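Local structure of macromomycin (Streptomyces macromomyceticus, 2MCM) at residues Q35-E40 against G84-K89. The protein binds without covalent linkage the cytotoxic chromophore of the antibiotic auromomycin, a weak DNA intercalator that breaks one or both strands. Residues are numbered along the deposited sequence; the frame is centred on the assembly and turned at random.
Sequences QCAVVE and GTVNCK. With CA (calcium ion), chain B.
Val-86 faces Ala-37 and Val-39 where strand 30-40 of the immunoglobulin-like barrel of the neocarzinostatin family packs, near its end, on strand 81-87 of the hairpin 71-87 beside that barrel. No hydrogen bond joins the two segments, and the closest CA atoms, those of Val-39 and Val-86, stay 7.6 Å apart. With CG1 of Val-86 anti to the backbone N (chi1 175°), that branch meets the methyl of Ala-37, Val-86 CG1 lying 3.8 Å from Ala-37 CB. The other branch goes to Val-39, whose side chain crosses that of Val-86 at about a right angle, with Val-39 CG1 3.6 Å from Val-86 CG2. Cys-93 also touches Ala-37 and Val-86, and its disulfide to Cys-88 links the end of the second segment to strand 93-98. As in its relatives, the chromophore cleft probably lies nearby, between barrel and hairpin; a bound methylpentanediol about 5 Å from the Ala-37 side chain may mark it. Gln-35 reaches across at the other end on a fully extended chain (chi1 176°) and brings its amide to the disulfide, with Gln-35 NE2 3.4 Å from Cys-88 SG. The amide nitrogen gives its hydrogen bond to the carbonyl oxygen of His-69, which helps to fix the buried amide, while Phe-72 and Phe-111 touch both Gln-35 and Cys-88. Beyond strand 81-87 the chain bends through an Asx turn, in which Asn-87 OD1 accepts from the backbone N of Lys-89 at 2.8 Å. Val-39 and Glu-40 together face Val-43 in a classic beta bulge. The Glu-40 carboxylate chelates calcium through both oxygens, Glu-40 OE1 at 2.5 Å and Glu-40 OE2 at 2.4 Å, and OE2 also accepts from Trp-83 NE1.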
loop_
_atom_site.group_PDB
_atom_site.type_symbol
_atom_site.label_atom_id
_atom_site.label_comp_id
_atom_site.label_asym_id
_atom_site.label_seq_id
_atom_site.Cartn_x
_atom_site.Cartn_y
_atom_site.Cartn_z
ATOM N N GLN A 35 -0.156 0.430 2.985
ATOM C CA GLN A 35 0.362 -0.890 3.410
ATOM C C GLN A 35 -0.870 -1.682 3.806
ATOM O O GLN A 35 -1.751 -1.276 4.569
ATOM C CB GLN A 35 1.299 -0.712 4.639
ATOM C CG GLN A 35 1.789 -2.028 5.199
ATOM C CD GLN A 35 2.662 -1.928 6.438
ATOM O OE1 GLN A 35 2.889 -0.779 6.905
ATOM N NE2 GLN A 35 3.112 -3.057 6.930
ATOM N N CYS A 36 -1.006 -2.893 3.215
ATOM C CA CYS A 36 -2.206 -3.719 3.419
ATOM C C CYS A 36 -1.891 -5.211 3.571
ATOM O O CYS A 36 -0.751 -5.599 3.333
ATOM C CB CYS A 36 -3.093 -3.575 2.148
ATOM S SG CYS A 36 -3.529 -1.874 1.646
ATOM N N ALA A 37 -2.915 -5.977 3.878
ATOM C CA ALA A 37 -2.761 -7.433 4.013
ATOM C C ALA A 37 -4.173 -7.983 3.826
ATOM O O ALA A 37 -5.131 -7.278 3.923
ATOM C CB ALA A 37 -2.284 -7.823 5.420
ATOM N N VAL A 38 -4.200 -9.304 3.558
ATOM C CA VAL A 38 -5.527 -9.977 3.447
ATOM C C VAL A 38 -5.860 -10.397 4.883
ATOM O O VAL A 38 -5.138 -11.213 5.517
ATOM C CB VAL A 38 -5.444 -11.177 2.455
ATOM C CG1 VAL A 38 -6.771 -11.949 2.565
ATOM C CG2 VAL A 38 -5.223 -10.740 1.044
ATOM N N VAL A 39 -6.939 -9.792 5.390
ATOM C CA VAL A 39 -7.290 -10.108 6.798
ATOM C C VAL A 39 -8.196 -11.330 6.818
ATOM O O VAL A 39 -8.121 -12.155 7.727
ATOM C CB VAL A 39 -7.749 -8.871 7.577
ATOM C CG1 VAL A 39 -6.530 -7.906 7.663
ATOM C CG2 VAL A 39 -8.954 -8.167 7.080
ATOM N N GLU A 40 -9.019 -11.389 5.794
ATOM C CA GLU A 40 -9.948 -12.491 5.585
ATOM C C GLU A 40 -10.137 -12.631 4.089
ATOM O O GLU A 40 -10.225 -11.655 3.306
ATOM C CB GLU A 40 -11.273 -12.270 6.322
ATOM C CG GLU A 40 -11.122 -11.835 7.777
ATOM C CD GLU A 40 -12.049 -12.322 8.834
ATOM O OE1 GLU A 40 -12.475 -13.461 8.908
ATOM O OE2 GLU A 40 -12.303 -11.410 9.711
ATOM N N GLY A 84 -8.664 -4.733 13.359
ATOM C CA GLY A 84 -7.817 -5.364 14.422
ATOM C C GLY A 84 -6.375 -5.336 13.958
ATOM O O GLY A 84 -5.993 -4.688 12.954
ATOM N N THR A 85 -5.514 -5.973 14.754
ATOM C CA THR A 85 -4.104 -5.924 14.502
ATOM C C THR A 85 -3.652 -6.895 13.439
ATOM O O THR A 85 -4.136 -8.057 13.483
ATOM C CB THR A 85 -3.321 -6.324 15.848
ATOM O OG1 THR A 85 -3.852 -5.408 16.841
ATOM C CG2 THR A 85 -1.808 -6.219 15.667
ATOM N N VAL A 86 -2.748 -6.487 12.611
ATOM C CA VAL A 86 -2.111 -7.294 11.586
ATOM C C VAL A 86 -0.600 -7.310 11.913
ATOM O O VAL A 86 0.009 -6.250 12.029
ATOM C CB VAL A 86 -2.326 -6.707 10.173
ATOM C CG1 VAL A 86 -1.537 -7.525 9.152
ATOM C CG2 VAL A 86 -3.794 -6.767 9.734
ATOM N N ASN A 87 0.007 -8.485 11.993
ATOM C CA ASN A 87 1.452 -8.590 12.275
ATOM C C ASN A 87 2.096 -9.073 10.983
ATOM O O ASN A 87 1.786 -10.249 10.580
ATOM C CB ASN A 87 1.636 -9.549 13.433
ATOM C CG ASN A 87 3.105 -9.759 13.735
ATOM O OD1 ASN A 87 4.045 -9.544 12.969
ATOM N ND2 ASN A 87 3.186 -10.299 14.974
ATOM N N CYS A 88 2.880 -8.283 10.331
ATOM C CA CYS A 88 3.503 -8.583 9.047
ATOM C C CYS A 88 4.687 -9.533 9.161
ATOM O O CYS A 88 5.243 -9.803 8.074
ATOM C CB CYS A 88 3.847 -7.320 8.265
ATOM S SG CYS A 88 2.396 -6.219 7.952
ATOM N N LYS A 89 5.001 -10.002 10.329
ATOM C CA LYS A 89 6.075 -10.975 10.468
ATOM C C LYS A 89 5.368 -12.323 10.506
ATOM O O LYS A 89 6.097 -13.343 10.471
ATOM C CB LYS A 89 6.929 -10.728 11.723
ATOM C CG LYS A 89 7.893 -9.556 11.454
ATOM C CD LYS A 89 8.783 -9.164 12.597
ATOM C CE LYS A 89 10.031 -9.982 12.793
ATOM N NZ LYS A 89 10.592 -10.525 11.524
HETATM CA CA CA B . -13.701 -12.792 11.017
HETATM O O HOH W 1 -13.783 -15.140 10.133
#